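Local coordinates for protein EST1E (Clostridium proteoclasticum, PDB 2WTM) that acts as a promiscuous feruloyl esterase of a rumen bacterium, probably hydrolysing its ester substrates with an alpha/beta-hydrolase serine catalytic machinery, at residues Asp101-Gly106 with Ile124-Ile129; Cys27-Ile32 with Gly56-Arg61. One frame throughout, in Å; residues are numbered along the deposited sequence.

Contact 1 (Asp101-Gly106 with Ile124-Ile129); sequences DIYMAG and IIKALI
Lys126 NZ is gripped by two oxygens: it donates to Tyr103 OH at 2.9 Å across the contact and also bonds to Gln248 O of helix 234-249. The lysine runs alongside the tyrosine, pointing the same way, and a bend at its last torsion (chi4 -57°) turns NZ in to the hydroxyl. Its CB lies over one ring face, 4.2 Å from the ring centroid of Tyr103, as a CH-pi contact. Ala127 instead meets the ring at its edge, CB in the ring plane and 3.6 Å from Tyr103 CD1. Asp101 also packs against the lysine, its carboxylate carbon CG 3.4 Å from Lys126 CD, the opposite charges near but not paired.

The two segments are parallel neighbours in the central sheet, joined by helix 109-120 in a beta-alpha-beta unit of the alpha/beta-hydrolase fold. Ile102 O accepts from Lys126 N and Met104 O from Ile129 N, so 124-129 spends one residue more over this span, with Lys126 in a helix-like backbone conformation (psi -33°). Near the start of both segments a water bridges the backbones, accepting from Ile102 N and donating to Ile124 O at 2.6 Å. On the face packed by helix 109-120, where Met104 touches Val114 and Ala117, its extended chain crosses Ile125 at about a right angle, CE lying 3.7 Å from Ile125 CD1. Further along, Gly106 N donates to Ile129 O.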
loop_
_atom_site.group_PDB
_atom_site.type_symbol
_atom_site.label_atom_id
_atom_site.label_comp_id
_atom_site.label_asym_id
_atom_site.label_seq_id
_atom_site.Cartn_x
_atom_site.Cartn_y
_atom_site.Cartn_z
ATOM N N ASP A 101 13.595 -16.575 -16.408
ATOM C CA ASP A 101 13.720 -15.357 -15.619
ATOM C C ASP A 101 12.505 -14.424 -15.859
ATOM O O ASP A 101 11.921 -14.389 -16.939
ATOM C CB ASP A 101 14.974 -14.624 -15.987
ATOM C CG ASP A 101 16.234 -15.460 -15.838
ATOM O OD1 ASP A 101 16.507 -15.887 -14.687
ATOM O OD2 ASP A 101 16.941 -15.643 -16.861
ATOM N N ILE A 102 12.190 -13.579 -14.841
ATOM C CA ILE A 102 11.081 -12.631 -14.980
ATOM C C ILE A 102 11.644 -11.209 -14.979
ATOM O O ILE A 102 12.576 -10.928 -14.203
ATOM C CB ILE A 102 10.058 -12.797 -13.827
ATOM C CG1 ILE A 102 9.558 -14.265 -13.823
ATOM C CG2 ILE A 102 8.910 -11.785 -13.911
ATOM C CD1 ILE A 102 8.665 -14.591 -12.672
ATOM N N TYR A 103 11.133 -10.369 -15.872
ATOM C CA TYR A 103 11.530 -8.985 -15.974
ATOM C C TYR A 103 10.311 -8.098 -15.780
ATOM O O TYR A 103 9.218 -8.574 -15.859
ATOM C CB TYR A 103 12.098 -8.722 -17.350
ATOM C CG TYR A 103 13.371 -9.491 -17.637
ATOM C CD1 TYR A 103 14.606 -8.898 -17.440
ATOM C CD2 TYR A 103 13.353 -10.781 -18.171
ATOM C CE1 TYR A 103 15.794 -9.584 -17.727
ATOM C CE2 TYR A 103 14.558 -11.462 -18.469
ATOM C CZ TYR A 103 15.741 -10.852 -18.232
ATOM O OH TYR A 103 16.989 -11.455 -18.512
ATOM N N MET A 104 10.508 -6.804 -15.558
ATOM C CA MET A 104 9.411 -5.871 -15.505
ATOM C C MET A 104 9.681 -4.660 -16.377
ATOM O O MET A 104 10.773 -4.121 -16.444
ATOM C CB MET A 104 9.122 -5.363 -14.104
ATOM C CG MET A 104 8.529 -6.371 -13.178
ATOM S SD MET A 104 8.310 -5.614 -11.504
ATOM C CE MET A 104 7.444 -6.885 -10.687
ATOM N N ALA A 105 8.592 -4.159 -16.951
ATOM C CA ALA A 105 8.603 -2.877 -17.751
ATOM C C ALA A 105 7.244 -2.192 -17.528
ATOM O O ALA A 105 6.249 -2.834 -17.229
ATOM C CB ALA A 105 8.806 -3.155 -19.288
ATOM N N GLY A 106 7.228 -0.869 -17.600
ATOM C CA GLY A 106 5.997 -0.109 -17.404
ATOM C C GLY A 106 6.111 1.294 -17.881
ATOM O O GLY A 106 7.204 1.804 -17.831
ATOM N N ILE A 124 13.664 -11.656 -7.547
ATOM C CA ILE A 124 12.899 -12.387 -8.583
ATOM C C ILE A 124 13.062 -11.664 -9.907
ATOM O O ILE A 124 13.052 -12.266 -10.961
ATOM C CB ILE A 124 11.300 -12.366 -8.238
ATOM C CG1 ILE A 124 11.007 -12.842 -6.833
ATOM C CG2 ILE A 124 10.457 -13.153 -9.225
ATOM C CD1 ILE A 124 11.646 -14.225 -6.545
ATOM N N ILE A 125 13.098 -10.355 -9.878
ATOM C CA ILE A 125 13.048 -9.551 -11.117
ATOM C C ILE A 125 14.444 -9.264 -11.595
ATOM O O ILE A 125 15.198 -8.532 -10.946
ATOM C CB ILE A 125 12.243 -8.228 -10.908
ATOM C CG1 ILE A 125 10.867 -8.518 -10.309
ATOM C CG2 ILE A 125 12.243 -7.416 -12.188
ATOM C CD1 ILE A 125 10.061 -9.459 -11.222
ATOM N N LYS A 126 14.788 -9.781 -12.779
ATOM C CA LYS A 126 16.159 -9.793 -13.208
ATOM C C LYS A 126 16.688 -8.465 -13.767
ATOM O O LYS A 126 17.871 -8.139 -13.685
ATOM C CB LYS A 126 16.309 -10.917 -14.225
ATOM C CG LYS A 126 17.764 -11.091 -14.764
ATOM C CD LYS A 126 17.793 -12.461 -15.480
ATOM C CE LYS A 126 19.182 -12.803 -16.144
ATOM N NZ LYS A 126 19.505 -11.775 -17.055
ATOM N N ALA A 127 15.808 -7.706 -14.412
ATOM C CA ALA A 127 16.068 -6.358 -14.862
ATOM C C ALA A 127 14.747 -5.579 -14.979
ATOM O O ALA A 127 13.684 -6.221 -14.974
ATOM C CB ALA A 127 16.818 -6.348 -16.218
ATOM N N LEU A 128 14.846 -4.271 -15.157
ATOM C CA LEU A 128 13.709 -3.354 -14.963
ATOM C C LEU A 128 13.779 -2.292 -16.020
ATOM O O LEU A 128 14.837 -1.687 -16.262
ATOM C CB LEU A 128 13.844 -2.718 -13.571
ATOM C CG LEU A 128 12.872 -1.606 -13.307
ATOM C CD1 LEU A 128 11.457 -2.056 -13.230
ATOM C CD2 LEU A 128 13.285 -0.986 -12.017
ATOM N N ILE A 129 12.642 -2.022 -16.637
ATOM C CA ILE A 129 12.503 -0.993 -17.676
ATOM C C ILE A 129 11.392 0.022 -17.412
ATOM O O ILE A 129 10.273 -0.165 -17.866
ATOM C CB ILE A 129 12.283 -1.649 -19.055
ATOM C CG1 ILE A 129 13.362 -2.706 -19.273
ATOM C CG2 ILE A 129 12.382 -0.563 -20.118
ATOM C CD1 ILE A 129 13.161 -3.494 -20.532
HETATM O O HOH W 1 13.304 -14.386 -12.384
#

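Contact 2 (Cys27-Ile32 with Gly56-Arg61)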
loop_
_atom_site.group_PDB
_atom_site.type_symbol
_atom_site.label_atom_id
_atom_site.label_comp_id
_atom_site.label_asym_id
_atom_site.label_seq_id
_atom_site.Cartn_x
_atom_site.Cartn_y
_atom_site.Cartn_z
ATOM N N CYS A 27 11.443 -19.926 -21.791
ATOM C CA CYS A 27 11.867 -18.606 -22.210
ATOM C C CYS A 27 11.652 -17.621 -21.052
ATOM O O CYS A 27 10.906 -17.935 -20.109
ATOM C CB CYS A 27 11.072 -18.106 -23.404
ATOM S SG CYS A 27 9.312 -18.048 -23.209
ATOM N N PRO A 28 12.312 -16.455 -21.140
ATOM C CA PRO A 28 12.052 -15.401 -20.137
ATOM C C PRO A 28 10.669 -14.801 -20.304
ATOM O O PRO A 28 10.024 -14.952 -21.340
ATOM C CB PRO A 28 13.111 -14.354 -20.429
ATOM C CG PRO A 28 14.115 -15.018 -21.334
ATOM C CD PRO A 28 13.317 -16.012 -22.126
ATOM N N LEU A 29 10.199 -14.062 -19.299
ATOM C CA LEU A 29 8.870 -13.444 -19.334
ATOM C C LEU A 29 9.020 -11.994 -18.803
ATOM O O LEU A 29 9.660 -11.794 -17.754
ATOM C CB LEU A 29 7.933 -14.159 -18.408
ATOM C CG LEU A 29 6.586 -13.478 -18.234
ATOM C CD1 LEU A 29 5.745 -13.883 -19.315
ATOM C CD2 LEU A 29 5.913 -13.808 -16.920
ATOM N N CYS A 30 8.487 -11.029 -19.533
ATOM C CA CYS A 30 8.440 -9.640 -19.046
ATOM C C CYS A 30 7.015 -9.248 -18.749
ATOM O O CYS A 30 6.135 -9.305 -19.595
ATOM C CB CYS A 30 9.044 -8.681 -19.990
ATOM S SG CYS A 30 9.264 -6.995 -19.426
ATOM N N ILE A 31 6.774 -8.813 -17.498
ATOM C CA ILE A 31 5.534 -8.214 -17.071
ATOM C C ILE A 31 5.537 -6.732 -17.506
ATOM O O ILE A 31 6.508 -6.000 -17.275
ATOM C CB ILE A 31 5.350 -8.347 -15.555
ATOM C CG1 ILE A 31 5.219 -9.832 -15.154
ATOM C CG2 ILE A 31 4.067 -7.660 -15.093
ATOM C CD1 ILE A 31 5.427 -10.115 -13.668
ATOM N N ILE A 32 4.451 -6.284 -18.106
ATOM C CA ILE A 32 4.345 -4.917 -18.663
ATOM C C ILE A 32 3.126 -4.255 -18.064
ATOM O O ILE A 32 1.993 -4.746 -18.211
ATOM C CB ILE A 32 4.173 -4.915 -20.226
ATOM C CG1 ILE A 32 5.351 -5.685 -20.823
ATOM C CG2 ILE A 32 4.206 -3.501 -20.734
ATOM C CD1 ILE A 32 5.239 -5.810 -22.368
ATOM N N GLY A 56 12.548 -13.227 -28.265
ATOM C CA GLY A 56 12.420 -14.449 -27.503
ATOM C C GLY A 56 11.939 -14.355 -26.069
ATOM O O GLY A 56 12.143 -15.258 -25.289
ATOM N N VAL A 57 11.309 -13.240 -25.780
ATOM C CA VAL A 57 10.774 -12.960 -24.410
ATOM C C VAL A 57 9.270 -12.962 -24.481
ATOM O O VAL A 57 8.647 -12.170 -25.175
ATOM C CB VAL A 57 11.406 -11.604 -23.869
ATOM C CG1 VAL A 57 10.828 -11.204 -22.479
ATOM C CG2 VAL A 57 12.899 -11.711 -23.739
ATOM N N ALA A 58 8.690 -13.863 -23.699
ATOM C CA ALA A 58 7.230 -13.866 -23.536
ATOM C C ALA A 58 6.869 -12.596 -22.748
ATOM O O ALA A 58 7.685 -12.026 -22.044
ATOM C CB ALA A 58 6.822 -15.043 -22.802
ATOM N N THR A 59 5.624 -12.169 -22.904
ATOM C CA THR A 59 5.170 -10.947 -22.227
ATOM C C THR A 59 3.852 -11.201 -21.560
ATOM O O THR A 59 2.993 -11.953 -22.066
ATOM C CB THR A 59 5.057 -9.785 -23.207
ATOM O OG1 THR A 59 4.205 -10.152 -24.338
ATOM C CG2 THR A 59 6.477 -9.350 -23.663
ATOM N N LEU A 60 3.657 -10.515 -20.423
ATOM C CA LEU A 60 2.388 -10.587 -19.722
ATOM C C LEU A 60 2.028 -9.158 -19.471
ATOM O O LEU A 60 2.576 -8.491 -18.562
ATOM C CB LEU A 60 2.469 -11.429 -18.438
ATOM C CG LEU A 60 1.227 -11.729 -17.577
ATOM C CD1 LEU A 60 0.183 -12.461 -18.442
ATOM C CD2 LEU A 60 1.642 -12.533 -16.421
ATOM N N ARG A 61 1.139 -8.639 -20.316
ATOM C CA ARG A 61 0.563 -7.347 -20.163
ATOM C C ARG A 61 -0.626 -7.445 -19.228
ATOM O O ARG A 61 -1.530 -8.244 -19.470
ATOM C CB ARG A 61 0.132 -6.738 -21.512
ATOM C CG ARG A 61 1.235 -6.428 -22.526
ATOM C CD ARG A 61 0.670 -6.099 -23.875
ATOM N NE ARG A 61 0.093 -7.293 -24.501
ATOM C CZ ARG A 61 -0.862 -7.255 -25.406
ATOM N NH1 ARG A 61 -1.401 -6.120 -25.712
ATOM N NH2 ARG A 61 -1.269 -8.365 -26.042
#
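Backbone hydrogen bonds run along Cys27-Ile32 and Gly56-Arg61 in the alternating pattern of parallel strands. Ala58 N donates to Pro28 O, Cys30 N to Ala58 O at 2.8 Å, Leu60 N to Cys30 O, and Ile32 N to Leu60 O. Weaker CA-H...O contacts fill the same ladder, such as Thr59 CA to Cys30 O at 3.2 Å, so that this carbonyl meets both an N-H and a CA-H.

Apolar packing divides between the two faces. On one, Leu29 sends its CD1 across to Ala58 CB at 3.8 Å and on to Leu60 CB; with CG anti to the backbone N (chi1 172°), the branch bearing CD1 reaches toward the neighbouring strand. Helix 79-93 covers this face at Leu29, Ile31 and Leu60. On the other, Val57 CG1 approaches Cys30 CB at 4.0 Å, and further along Ile32 CD1 rests on both Thr59 CG2 and Arg61 CG.

The polar ends on this second face turn to partners beyond the pair. Arg61 forms a salt bridge with Asp18 and a hydrogen bond to Ser40 O, while Thr59 OG1 bonds to Asn53 ND2, tying the strand to helix 43-54. That helix ends in a Schellman motif whose C-prime residue is Gly56, with positive phi (99°), and Gly56 O then lies 3.5 Å from Pro28 CD as the chain enters the strand. Strand, helix and returning parallel neighbour form the beta-alpha-beta crossover that recurs in the core of alpha/beta hydrolases.

Contacts 1 and 2 belong to one mixed sheet, their centres about 9 Å apart, and meet where strand 27-33 lies beside strand 99-107. Probable hydrogen bonds from Tyr103 N to Leu29 O and from Ala105 N to Ile31 O, each 2.8 Å, continue the sheet from one to the other. The Tyr103 ring adds packing, its CE2 lying 3.8 Å from Pro28 CB. Along the chain, contact 2 is completed before contact 1 begins. Gly106 in contact 1 opens a GxSxG sequence consistent with the nucleophile elbow, where Ser108 is the probable nucleophile of a triad with His228 and Asp200; the side chain of Ile32 in contact 2 lies near this elbow without touching it.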